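Local coordinates for cGAS/DncV-like nucleotidyltransferase in E. coli homolog (Elizabethkingia meningoseptica ATCC 13253 = NBRC 12535, PDB 6E0O), which synthesises cyclic dinucleotide second messengers, probably 3',3'-c-di-AMP among them, from nucleoside triphosphates with magnesium, as the signalling enzyme of a CBASS antiphage defence system, at residues A[6-11]-A[193-198]; A[239-244]-A[284-289]; A[96-101]-A[139-144]; A[219-224]-A[258-263]. All coordinates share one frame; numbering follows the deposited sequence. Where two conformers were deposited one is given.

Contact 1: A[6-11]-A[193-198]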
# COMPACT_ATOMS: atom_id res chain seq x y z
N GLN A 6 -6.28 23.56 -9.87
CA GLN A 6 -4.84 23.55 -9.63
C GLN A 6 -4.50 22.93 -8.28
O GLN A 6 -3.49 22.24 -8.14
CB GLN A 6 -4.26 24.96 -9.74
CG GLN A 6 -2.75 24.97 -9.62
CD GLN A 6 -2.09 24.20 -10.74
OE1 GLN A 6 -2.34 24.46 -11.91
NE2 GLN A 6 -1.26 23.22 -10.38
N GLN A 7 -5.30 23.20 -7.25
CA GLN A 7 -5.04 22.59 -5.95
C GLN A 7 -5.15 21.07 -6.03
O GLN A 7 -4.34 20.35 -5.43
CB GLN A 7 -5.98 23.17 -4.89
CG GLN A 7 -5.64 24.61 -4.50
CD GLN A 7 -6.64 25.22 -3.53
OE1 GLN A 7 -7.80 25.44 -3.88
NE2 GLN A 7 -6.19 25.49 -2.31
N LEU A 8 -6.13 20.57 -6.78
CA LEU A 8 -6.25 19.12 -6.94
C LEU A 8 -5.04 18.57 -7.68
O LEU A 8 -4.53 17.50 -7.32
CB LEU A 8 -7.53 18.76 -7.70
CG LEU A 8 -8.85 19.10 -7.02
CD1 LEU A 8 -10.01 18.61 -7.89
CD2 LEU A 8 -8.92 18.51 -5.63
N ILE A 9 -4.58 19.27 -8.72
CA ILE A 9 -3.37 18.83 -9.42
C ILE A 9 -2.20 18.76 -8.45
O ILE A 9 -1.43 17.79 -8.45
CB ILE A 9 -3.08 19.76 -10.61
CG1 ILE A 9 -4.18 19.60 -11.67
CG2 ILE A 9 -1.71 19.44 -11.19
CD1 ILE A 9 -4.13 20.64 -12.77
N ASN A 10 -2.04 19.78 -7.60
CA ASN A 10 -0.93 19.76 -6.66
C ASN A 10 -1.02 18.57 -5.72
O ASN A 10 -0.01 17.89 -5.46
CB ASN A 10 -0.90 21.07 -5.86
CG ASN A 10 -0.59 22.28 -6.72
OD1 ASN A 10 -0.13 22.15 -7.85
ND2 ASN A 10 -0.83 23.46 -6.17
N TRP A 11 -2.22 18.29 -5.21
CA TRP A 11 -2.39 17.16 -4.31
C TRP A 11 -2.20 15.82 -5.00
O TRP A 11 -2.01 14.80 -4.32
CB TRP A 11 -3.80 17.15 -3.75
CG TRP A 11 -4.05 18.11 -2.65
CD1 TRP A 11 -3.14 18.82 -1.93
CD2 TRP A 11 -5.33 18.46 -2.14
NE1 TRP A 11 -3.78 19.59 -0.99
CE2 TRP A 11 -5.13 19.39 -1.10
CE3 TRP A 11 -6.63 18.07 -2.45
CZ2 TRP A 11 -6.18 19.94 -0.38
CZ3 TRP A 11 -7.67 18.61 -1.73
CH2 TRP A 11 -7.44 19.53 -0.71
N VAL A 193 -5.98 8.40 -6.51
CA VAL A 193 -5.61 7.75 -5.25
C VAL A 193 -4.87 8.74 -4.36
O VAL A 193 -5.16 8.86 -3.16
CB VAL A 193 -4.76 6.50 -5.52
CG1 VAL A 193 -4.11 6.00 -4.22
CG2 VAL A 193 -5.58 5.40 -6.16
N ARG A 194 -3.88 9.44 -4.92
CA ARG A 194 -3.11 10.38 -4.12
C ARG A 194 -3.99 11.49 -3.55
O ARG A 194 -3.85 11.85 -2.38
CB ARG A 194 -1.94 10.93 -4.93
CG ARG A 194 -0.92 9.86 -5.27
CD ARG A 194 0.28 10.48 -6.01
NE ARG A 194 0.94 9.51 -6.86
CZ ARG A 194 1.02 9.58 -8.19
NH1 ARG A 194 0.50 10.61 -8.86
NH2 ARG A 194 1.64 8.62 -8.85
N ILE A 195 -4.90 12.04 -4.36
CA ILE A 195 -5.79 13.08 -3.85
C ILE A 195 -6.59 12.55 -2.66
O ILE A 195 -6.73 13.22 -1.64
CB ILE A 195 -6.72 13.61 -4.95
CG1 ILE A 195 -5.95 14.44 -5.97
CG2 ILE A 195 -7.84 14.44 -4.33
CD1 ILE A 195 -6.72 14.70 -7.25
N LEU A 196 -7.15 11.36 -2.81
CA LEU A 196 -7.97 10.80 -1.73
C LEU A 196 -7.14 10.46 -0.50
O LEU A 196 -7.65 10.56 0.62
CB LEU A 196 -8.77 9.60 -2.24
CG LEU A 196 -9.88 9.99 -3.23
CD1 LEU A 196 -10.50 8.72 -3.82
CD2 LEU A 196 -10.96 10.83 -2.60
N LYS A 197 -5.87 10.07 -0.68
CA LYS A 197 -4.99 9.90 0.48
C LYS A 197 -4.73 11.23 1.18
O LYS A 197 -4.70 11.29 2.42
CB LYS A 197 -3.68 9.23 0.06
CG LYS A 197 -3.84 7.75 -0.31
CD LYS A 197 -2.53 7.10 -0.75
CE LYS A 197 -1.53 6.99 0.38
NZ LYS A 197 -0.38 6.13 -0.00
N VAL A 198 -4.54 12.30 0.42
CA VAL A 198 -4.39 13.62 1.03
C VAL A 198 -5.63 13.98 1.84
O VAL A 198 -5.54 14.44 2.98
CB VAL A 198 -4.11 14.68 -0.05
CG1 VAL A 198 -4.29 16.09 0.52
CG2 VAL A 198 -2.72 14.51 -0.62

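Contact 2: A[239-244]-A[284-289]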
# COMPACT_ATOMS: atom_id res chain seq x y z
N THR A 239 -13.10 14.42 -12.91
CA THR A 239 -12.69 13.03 -12.68
C THR A 239 -12.89 12.65 -11.22
O THR A 239 -13.41 11.58 -10.91
CB THR A 239 -11.23 12.82 -13.09
OG1 THR A 239 -11.10 12.97 -14.50
CG2 THR A 239 -10.75 11.43 -12.67
N LEU A 240 -12.46 13.53 -10.31
CA LEU A 240 -12.59 13.24 -8.88
C LEU A 240 -14.05 13.15 -8.49
O LEU A 240 -14.44 12.27 -7.71
CB LEU A 240 -11.86 14.31 -8.07
CG LEU A 240 -11.86 14.16 -6.55
CD1 LEU A 240 -11.22 12.86 -6.11
CD2 LEU A 240 -11.15 15.37 -5.94
N ARG A 241 -14.89 14.02 -9.05
CA ARG A 241 -16.33 13.90 -8.84
C ARG A 241 -16.83 12.54 -9.31
O ARG A 241 -17.55 11.84 -8.59
CB ARG A 241 -17.06 15.01 -9.60
CG ARG A 241 -18.52 15.10 -9.25
CD ARG A 241 -19.24 16.08 -10.16
NE ARG A 241 -20.53 16.48 -9.59
CZ ARG A 241 -21.66 15.80 -9.73
NH1 ARG A 241 -21.67 14.68 -10.43
NH2 ARG A 241 -22.76 16.26 -9.16
N ASN A 242 -16.44 12.14 -10.53
CA ASN A 242 -16.87 10.85 -11.05
C ASN A 242 -16.44 9.70 -10.14
O ASN A 242 -17.21 8.77 -9.90
CB ASN A 242 -16.27 10.60 -12.43
CG ASN A 242 -16.88 11.44 -13.52
OD1 ASN A 242 -17.89 12.11 -13.32
ND2 ASN A 242 -16.26 11.40 -14.69
N VAL A 243 -15.19 9.74 -9.66
CA VAL A 243 -14.65 8.68 -8.81
C VAL A 243 -15.46 8.57 -7.53
O VAL A 243 -15.87 7.47 -7.12
CB VAL A 243 -13.17 8.95 -8.52
CG1 VAL A 243 -12.66 8.10 -7.36
CG2 VAL A 243 -12.33 8.66 -9.76
N ILE A 244 -15.67 9.70 -6.85
CA ILE A 244 -16.38 9.67 -5.57
C ILE A 244 -17.81 9.18 -5.77
O ILE A 244 -18.31 8.32 -5.03
CB ILE A 244 -16.32 11.04 -4.87
CG1 ILE A 244 -14.87 11.37 -4.50
CG2 ILE A 244 -17.22 11.05 -3.66
CD1 ILE A 244 -14.64 12.80 -4.02
N LYS A 284 -17.59 11.66 3.51
CA LYS A 284 -16.74 12.64 4.17
C LYS A 284 -15.87 13.37 3.15
O LYS A 284 -15.67 14.59 3.26
CB LYS A 284 -15.87 11.96 5.22
CG LYS A 284 -16.63 11.39 6.40
CD LYS A 284 -17.25 12.47 7.24
CE LYS A 284 -17.72 11.89 8.57
NZ LYS A 284 -18.49 12.88 9.36
N CYS A 285 -15.36 12.65 2.15
CA CYS A 285 -14.58 13.29 1.11
C CYS A 285 -15.43 14.28 0.33
O CYS A 285 -15.01 15.42 0.07
CB CYS A 285 -13.99 12.25 0.16
SG CYS A 285 -12.69 11.22 0.88
N TRP A 286 -16.62 13.85 -0.09
CA TRP A 286 -17.51 14.73 -0.84
C TRP A 286 -17.79 16.02 -0.07
O TRP A 286 -17.71 17.12 -0.63
CB TRP A 286 -18.81 13.98 -1.10
CG TRP A 286 -19.83 14.74 -1.87
CD1 TRP A 286 -20.85 15.49 -1.36
CD2 TRP A 286 -19.96 14.80 -3.29
NE1 TRP A 286 -21.61 16.01 -2.38
CE2 TRP A 286 -21.08 15.60 -3.57
CE3 TRP A 286 -19.24 14.25 -4.35
CZ2 TRP A 286 -21.49 15.87 -4.87
CZ3 TRP A 286 -19.64 14.51 -5.63
CH2 TRP A 286 -20.76 15.31 -5.89
N ASN A 287 -18.11 15.89 1.22
CA ASN A 287 -18.43 17.06 2.02
C ASN A 287 -17.21 17.96 2.20
O ASN A 287 -17.33 19.19 2.12
CB ASN A 287 -18.96 16.62 3.39
CG ASN A 287 -20.31 15.94 3.31
OD1 ASN A 287 -20.99 16.01 2.29
ND2 ASN A 287 -20.71 15.29 4.40
N TYR A 288 -16.05 17.37 2.44
CA TYR A 288 -14.83 18.15 2.64
C TYR A 288 -14.47 18.91 1.38
O TYR A 288 -14.06 20.08 1.44
CB TYR A 288 -13.69 17.21 3.02
CG TYR A 288 -12.40 17.93 3.34
CD1 TYR A 288 -12.20 18.47 4.59
CD2 TYR A 288 -11.39 18.05 2.40
CE1 TYR A 288 -11.03 19.13 4.91
CE2 TYR A 288 -10.21 18.70 2.71
CZ TYR A 288 -10.04 19.25 3.97
OH TYR A 288 -8.88 19.90 4.30
N LEU A 289 -14.59 18.26 0.22
CA LEU A 289 -14.23 18.88 -1.04
C LEU A 289 -15.25 19.92 -1.50
O LEU A 289 -14.89 20.82 -2.25
CB LEU A 289 -14.05 17.79 -2.10
CG LEU A 289 -12.85 16.87 -1.82
CD1 LEU A 289 -12.94 15.57 -2.62
CD2 LEU A 289 -11.54 17.60 -2.10

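Contact 3: A[96-101]-A[139-144]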
# COMPACT_ATOMS: atom_id res chain seq x y z
N TYR A 96 12.37 -24.50 9.93
CA TYR A 96 12.62 -23.06 10.07
C TYR A 96 11.30 -22.31 9.97
O TYR A 96 10.79 -22.05 8.87
CB TYR A 96 13.61 -22.59 9.01
CG TYR A 96 14.16 -21.20 9.23
CD1 TYR A 96 14.94 -20.90 10.35
CD2 TYR A 96 13.93 -20.19 8.31
CE1 TYR A 96 15.45 -19.63 10.54
CE2 TYR A 96 14.44 -18.93 8.49
CZ TYR A 96 15.20 -18.65 9.61
OH TYR A 96 15.71 -17.38 9.80
N ASN A 97 10.75 -21.96 11.13
CA ASN A 97 9.41 -21.40 11.23
C ASN A 97 9.44 -19.88 11.26
O ASN A 97 10.50 -19.26 11.37
CB ASN A 97 8.72 -21.93 12.49
CG ASN A 97 9.52 -21.63 13.74
OD1 ASN A 97 9.60 -20.47 14.18
ND2 ASN A 97 10.13 -22.66 14.32
N PHE A 98 8.25 -19.29 11.22
CA PHE A 98 8.19 -17.84 11.08
C PHE A 98 8.72 -17.12 12.32
O PHE A 98 9.36 -16.07 12.20
CB PHE A 98 6.79 -17.34 10.75
CG PHE A 98 6.77 -15.87 10.51
CD1 PHE A 98 7.25 -15.36 9.32
CD2 PHE A 98 6.41 -14.99 11.50
CE1 PHE A 98 7.30 -14.01 9.10
CE2 PHE A 98 6.47 -13.63 11.29
CZ PHE A 98 6.91 -13.15 10.10
N ASP A 99 8.43 -17.64 13.51
CA ASP A 99 8.90 -16.97 14.72
C ASP A 99 10.41 -16.82 14.70
O ASP A 99 10.94 -15.75 15.03
CB ASP A 99 8.49 -17.75 15.97
CG ASP A 99 7.01 -17.72 16.22
OD1 ASP A 99 6.34 -16.81 15.71
OD2 ASP A 99 6.52 -18.61 16.95
N GLU A 100 11.12 -17.88 14.31
CA GLU A 100 12.57 -17.83 14.21
C GLU A 100 13.00 -16.84 13.14
O GLU A 100 13.96 -16.08 13.33
CB GLU A 100 13.13 -19.21 13.87
CG GLU A 100 12.90 -20.30 14.87
CD GLU A 100 13.31 -21.65 14.29
OE1 GLU A 100 12.42 -22.39 13.82
OE2 GLU A 100 14.52 -21.94 14.28
N LEU A 101 12.33 -16.85 11.98
CA LEU A 101 12.67 -15.90 10.92
C LEU A 101 12.56 -14.46 11.42
O LEU A 101 13.47 -13.66 11.21
CB LEU A 101 11.77 -16.10 9.70
CG LEU A 101 12.00 -15.10 8.57
CD1 LEU A 101 13.40 -15.23 7.98
CD2 LEU A 101 10.94 -15.27 7.49
N PRO A 139 9.65 -9.42 7.14
CA PRO A 139 10.04 -10.81 6.85
C PRO A 139 8.81 -11.62 6.47
O PRO A 139 7.73 -11.43 7.01
CB PRO A 139 10.67 -11.29 8.16
CG PRO A 139 10.03 -10.46 9.20
CD PRO A 139 9.79 -9.09 8.57
N CYS A 140 9.00 -12.55 5.53
CA CYS A 140 7.88 -13.34 5.04
C CYS A 140 8.41 -14.54 4.27
O CYS A 140 9.61 -14.68 4.05
CB CYS A 140 6.96 -12.51 4.14
SG CYS A 140 7.78 -11.85 2.67
N PHE A 141 7.48 -15.42 3.89
CA PHE A 141 7.74 -16.58 3.07
C PHE A 141 6.94 -16.49 1.77
O PHE A 141 6.02 -15.69 1.63
CB PHE A 141 7.31 -17.86 3.80
CG PHE A 141 8.10 -18.19 5.04
CD1 PHE A 141 9.48 -18.30 5.00
CD2 PHE A 141 7.46 -18.46 6.23
CE1 PHE A 141 10.20 -18.65 6.14
CE2 PHE A 141 8.17 -18.80 7.37
CZ PHE A 141 9.54 -18.88 7.32
N VAL A 142 7.32 -17.34 0.81
CA VAL A 142 6.51 -17.52 -0.39
C VAL A 142 5.16 -18.12 -0.04
O VAL A 142 5.05 -19.01 0.81
CB VAL A 142 7.26 -18.45 -1.37
CG1 VAL A 142 6.37 -18.84 -2.55
CG2 VAL A 142 8.53 -17.80 -1.87
N LEU A 143 4.13 -17.63 -0.71
CA LEU A 143 2.77 -18.12 -0.59
C LEU A 143 2.25 -18.51 -1.96
O LEU A 143 2.41 -17.76 -2.93
CB LEU A 143 1.85 -17.03 -0.05
CG LEU A 143 0.36 -17.33 -0.11
CD1 LEU A 143 0.00 -18.37 0.94
CD2 LEU A 143 -0.46 -16.07 0.07
N LYS A 144 1.57 -19.65 -2.04
CA LYS A 144 0.83 -20.04 -3.24
C LYS A 144 -0.61 -20.33 -2.85
O LYS A 144 -0.85 -21.09 -1.91
CB LYS A 144 1.47 -21.24 -3.91
CG LYS A 144 2.87 -20.90 -4.38
CD LYS A 144 3.54 -21.99 -5.14
CE LYS A 144 4.85 -21.45 -5.70
NZ LYS A 144 5.60 -22.48 -6.45

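Contact 4: A[219-224]-A[258-263]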
# COMPACT_ATOMS: atom_id res chain seq x y z
N ILE A 219 -8.10 2.46 -0.16
CA ILE A 219 -8.34 3.53 -1.12
C ILE A 219 -7.91 3.09 -2.52
O ILE A 219 -8.63 3.28 -3.50
CB ILE A 219 -7.63 4.82 -0.67
CG1 ILE A 219 -8.25 5.35 0.62
CG2 ILE A 219 -7.66 5.87 -1.79
CD1 ILE A 219 -7.53 6.54 1.22
N GLU A 220 -6.71 2.50 -2.62
CA GLU A 220 -6.21 2.07 -3.91
C GLU A 220 -7.16 1.09 -4.57
O GLU A 220 -7.43 1.18 -5.78
CB GLU A 220 -4.83 1.44 -3.76
CG GLU A 220 -3.75 2.47 -3.48
CD GLU A 220 -2.38 1.87 -3.29
OE1 GLU A 220 -1.92 1.08 -4.14
OE2 GLU A 220 -1.77 2.22 -2.28
N CYS A 221 -7.70 0.14 -3.79
CA CYS A 221 -8.62 -0.84 -4.35
C CYS A 221 -9.94 -0.20 -4.76
O CYS A 221 -10.50 -0.55 -5.80
CB CYS A 221 -8.87 -1.97 -3.35
SG CYS A 221 -7.44 -3.05 -3.01
N LEU A 222 -10.47 0.72 -3.95
CA LEU A 222 -11.73 1.36 -4.29
C LEU A 222 -11.62 2.09 -5.62
O LEU A 222 -12.46 1.93 -6.51
CB LEU A 222 -12.16 2.35 -3.21
CG LEU A 222 -12.55 1.74 -1.86
CD1 LEU A 222 -12.71 2.87 -0.84
CD2 LEU A 222 -13.80 0.92 -1.97
N VAL A 223 -10.59 2.93 -5.78
CA VAL A 223 -10.46 3.69 -7.01
C VAL A 223 -10.20 2.76 -8.19
O VAL A 223 -10.62 3.03 -9.32
CB VAL A 223 -9.38 4.78 -6.87
CG1 VAL A 223 -9.29 5.61 -8.12
CG2 VAL A 223 -9.67 5.67 -5.66
N TYR A 224 -9.52 1.64 -7.94
CA TYR A 224 -9.20 0.69 -9.00
C TYR A 224 -10.46 0.16 -9.67
O TYR A 224 -10.44 -0.15 -10.86
CB TYR A 224 -8.37 -0.48 -8.42
CG TYR A 224 -7.96 -1.48 -9.47
CD1 TYR A 224 -6.89 -1.22 -10.31
CD2 TYR A 224 -8.66 -2.66 -9.66
CE1 TYR A 224 -6.52 -2.11 -11.30
CE2 TYR A 224 -8.30 -3.55 -10.65
CZ TYR A 224 -7.24 -3.28 -11.45
OH TYR A 224 -6.88 -4.17 -12.43
N THR A 258 -12.99 -5.95 -6.73
CA THR A 258 -11.80 -6.77 -6.56
C THR A 258 -10.70 -5.97 -5.86
O THR A 258 -10.70 -4.73 -5.85
CB THR A 258 -11.26 -7.29 -7.90
OG1 THR A 258 -10.66 -6.22 -8.63
CG2 THR A 258 -12.34 -7.92 -8.74
N GLU A 259 -9.74 -6.68 -5.28
CA GLU A 259 -8.47 -6.06 -4.95
C GLU A 259 -7.78 -5.66 -6.25
O GLU A 259 -8.14 -6.12 -7.33
CB GLU A 259 -7.61 -7.02 -4.12
CG GLU A 259 -8.24 -7.31 -2.76
CD GLU A 259 -7.40 -8.14 -1.82
OE1 GLU A 259 -6.41 -8.75 -2.27
OE2 GLU A 259 -7.73 -8.20 -0.62
N VAL A 260 -6.80 -4.76 -6.14
CA VAL A 260 -6.04 -4.36 -7.32
C VAL A 260 -5.42 -5.57 -7.99
O VAL A 260 -5.31 -5.63 -9.22
CB VAL A 260 -4.96 -3.31 -6.96
CG1 VAL A 260 -4.17 -2.94 -8.20
CG2 VAL A 260 -5.59 -2.07 -6.34
N ASN A 261 -5.02 -6.58 -7.20
CA ASN A 261 -4.41 -7.78 -7.75
C ASN A 261 -5.36 -8.59 -8.62
O ASN A 261 -4.90 -9.49 -9.33
CB ASN A 261 -3.81 -8.65 -6.63
CG ASN A 261 -4.84 -9.09 -5.61
OD1 ASN A 261 -5.93 -9.53 -5.95
ND2 ASN A 261 -4.49 -8.97 -4.34
N ARG A 262 -6.66 -8.32 -8.57
CA ARG A 262 -7.68 -9.01 -9.37
C ARG A 262 -7.77 -10.50 -9.08
O ARG A 262 -8.40 -11.24 -9.85
CB ARG A 262 -7.52 -8.76 -10.87
CG ARG A 262 -7.99 -7.40 -11.31
CD ARG A 262 -8.09 -7.29 -12.82
NE ARG A 262 -9.10 -6.32 -13.21
CZ ARG A 262 -9.11 -5.67 -14.37
NH1 ARG A 262 -8.16 -5.87 -15.27
NH2 ARG A 262 -10.08 -4.80 -14.63
N LEU A 263 -7.16 -10.96 -8.00
CA LEU A 263 -7.17 -12.36 -7.64
C LEU A 263 -8.19 -12.67 -6.55
O LEU A 263 -8.62 -13.83 -6.45
CB LEU A 263 -5.79 -12.78 -7.13
CG LEU A 263 -4.69 -12.76 -8.19
CD1 LEU A 263 -3.33 -12.81 -7.52
CD2 LEU A 263 -4.86 -13.93 -9.14

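Contact 1: A[6-11]-A[193-198]
Val-198 sets one methyl, CG1, squarely over the pyrrole part of the Trp-11 indole, 3.6 Å from the centroid of the five-membered ring and 4° off its normal, a textbook CH-pi contact. The valine owes this to its rotamer: CG1 stands anti to the backbone N (chi1 166°), which carries it out onto the ring, while CG2 turns to the tryptophan's own carbonyl. On the opposite face of the indole lies Gln-7 O, one turn back in the same helix, so the ring is sandwiched between its own backbone and the valine. Ile-195 fills the neighbouring position. Its CG2 comes to the indole edge near the ring plane, CG1 lies 4.1 Å from Trp-11 CB, and CD1 reaches Leu-8, 3.6 Å from its O. No hydrogen bond links the two segments. Arg-194 offers CB to Trp-11 O at 3.9 Å, then extends its chain away from the contact; its guanidinium is held by the backbone oxygens of Ser-12 and Asn-53. The helix axes approach to 9.1 Å at 95°, a nearly perpendicular crossing in which the N-terminal helix 5-11 lies across the long helix 188-205 of the helical part of this CD-NTase, the helix that also carries Lys-197 of the nucleotide site.

Contact 2: A[239-244]-A[284-289]
Leu-289 CD1 is the meeting point of the tight half of this interface: Ile-244 CD1 lies 3.5 Å from it, and Leu-240 CD2 reaches it tip to tip at 3.8 Å. The same Ile-244 methyl brushes Cys-285 CB at 4.3 Å, closing a buried, wholly apolar cluster. Ile-244 serves both halves, because a chi1 of -65° puts CG1 beside the backbone N and CG2 anti to it, so that CG2 turns to Trp-286 CE3, 3.8 Å away. Toward the more exposed flank the packing changes character. Trp-286 swings its six-membered ring back toward helix 236-252, and Arg-241 runs out extended beside it, CG at the indole edge 3.8 Å from CZ3. The guanidinium stands steeply to the indole, their planes 72° apart, so Trp-286 CH2 lies over a guanidinium face and no parallel stack forms. Arg-241 NH2 is hydrogen-bonded to Gln-292 O, which ties this edge to the chain's C-terminus, and Tyr-291 also meets the Trp-286 ring. The two segments run roughly antiparallel, at 150° with axes 10.9 Å apart. Beyond the apolar cluster, Leu-240 continues onto Met-192 and Ile-195 of helix 188-205 and onto Leu-8 of helix 5-11, while Leu-289 packs on Trp-11.

Contact 3: A[96-101]-A[139-144]
Phe-141, projecting from strand 135-147, receives Leu-101 on a face of its ring: CD2 lies 4.1 Å from the centroid, 28° off the normal, a CH-pi contact displaced toward CE1. The start of helix 98-113 closes on the ring's rim, with Phe-98 N in its plane and Phe-98 CB 3.9 Å from CE2. Phe-98 in turn presents its own ring edge to the strand. Its CE1 lies 3.3 Å from Pro-139 O, close to the ring plane, so that the ring edge, CE1 and to a lesser degree CZ, faces the carbonyl oxygen. Leu-101, with CG anti to the backbone N (chi1 177°), drops CD2 between the Phe-141 ring and Pro-139 CB, which is 4.0 Å from it.

Around this first shell, Asn-97 and Glu-100 form a capping box: Glu-100 N donates to Asn-97 OD1 over 3.0 Å, at 164°, which fixes the first turn of the helix that carries Phe-98 and Leu-101. The reciprocal arm of the box is less certain. The strand is positioned by backbone bonds from Cys-140 to Met-66 and Tyr-68 on one side and from Phe-141 to Lys-158 on the other. Phe-38 of helix 21-38 and Phe-159 of strand 152-160 continue the hydrophobic layer.

No hydrogen bond crosses between the segments. The chemistry is therefore that of a helix docked on the nucleotidyltransferase sheet by aromatic and aliphatic carbon, while polar bonds such as the helix cap run within each partner or to other residues.

Contact 4: A[219-224]-A[258-263]
The Tyr-224 ring has Val-260 on one face: the valine CA sits 4.0 Å from the centroid, 15° off the normal, and Val-260 O lies over the same ring. At the edge, near the ring plane, come Thr-258 OG1 and Arg-262 NE, and Lys-181 adds a cation-pi contact to the tyrosine. The second flat group is turned steeply to the first, the guanidinium plane standing 75° from the ring, so that Tyr-224 OH rests over a face of the Arg-262 guanidinium. The 3.2 Å approach of Tyr-224 OH to Arg-262 NE is not a hydrogen bond, since the N-H does not aim at the oxygen. Tyr-224 reaches the loop because CG is anti to the backbone N (chi1 -178°). Deeper in, Cys-221 SG accepts a weak hydrogen bond from Val-260 N at 3.6 Å, and Val-260 CG2 packs against Tyr-224 CB.

The loop is braced internally by a type I turn, Glu-259 to Arg-262. Glu-259 O takes both Arg-262 N and Thr-258 OG1, from opposite faces of its plane, and Asn-261 OD1 makes an Asx turn to Leu-263 N. Apolar and CH-pi packing with one weak N-H to sulfur bond thus joins the segments directly, and Asn-225 ND2 bridges them by bonding Cys-221 O and Thr-258 O.

How the contacts relate
Contacts 1, 2 and 4 touch one another within the helical part, contact 4 adding a loop, whereas contact 3 lies apart on the nucleotidyltransferase sheet. Contacts 1 and 2, with centres about 11 Å apart, share packing such as Leu-196 CD2 on Cys-285 SG at 3.9 Å. Contact 4 joins contact 1 through Val-193 CG1 and Glu-220 CG, 3.6 Å apart. Contact 3 is about 37 Å from contact 1, centre to centre, on the opposite side of the chain's centre. The nucleotide site lies between contact 3 and the helical contacts. Contacts 1 and 4 border it through Lys-197 and Glu-220, the Glu-220 side chain about 8 Å from the magnesium ion; the Pro-139 side chain of contact 3 is about 14 Å from that ion.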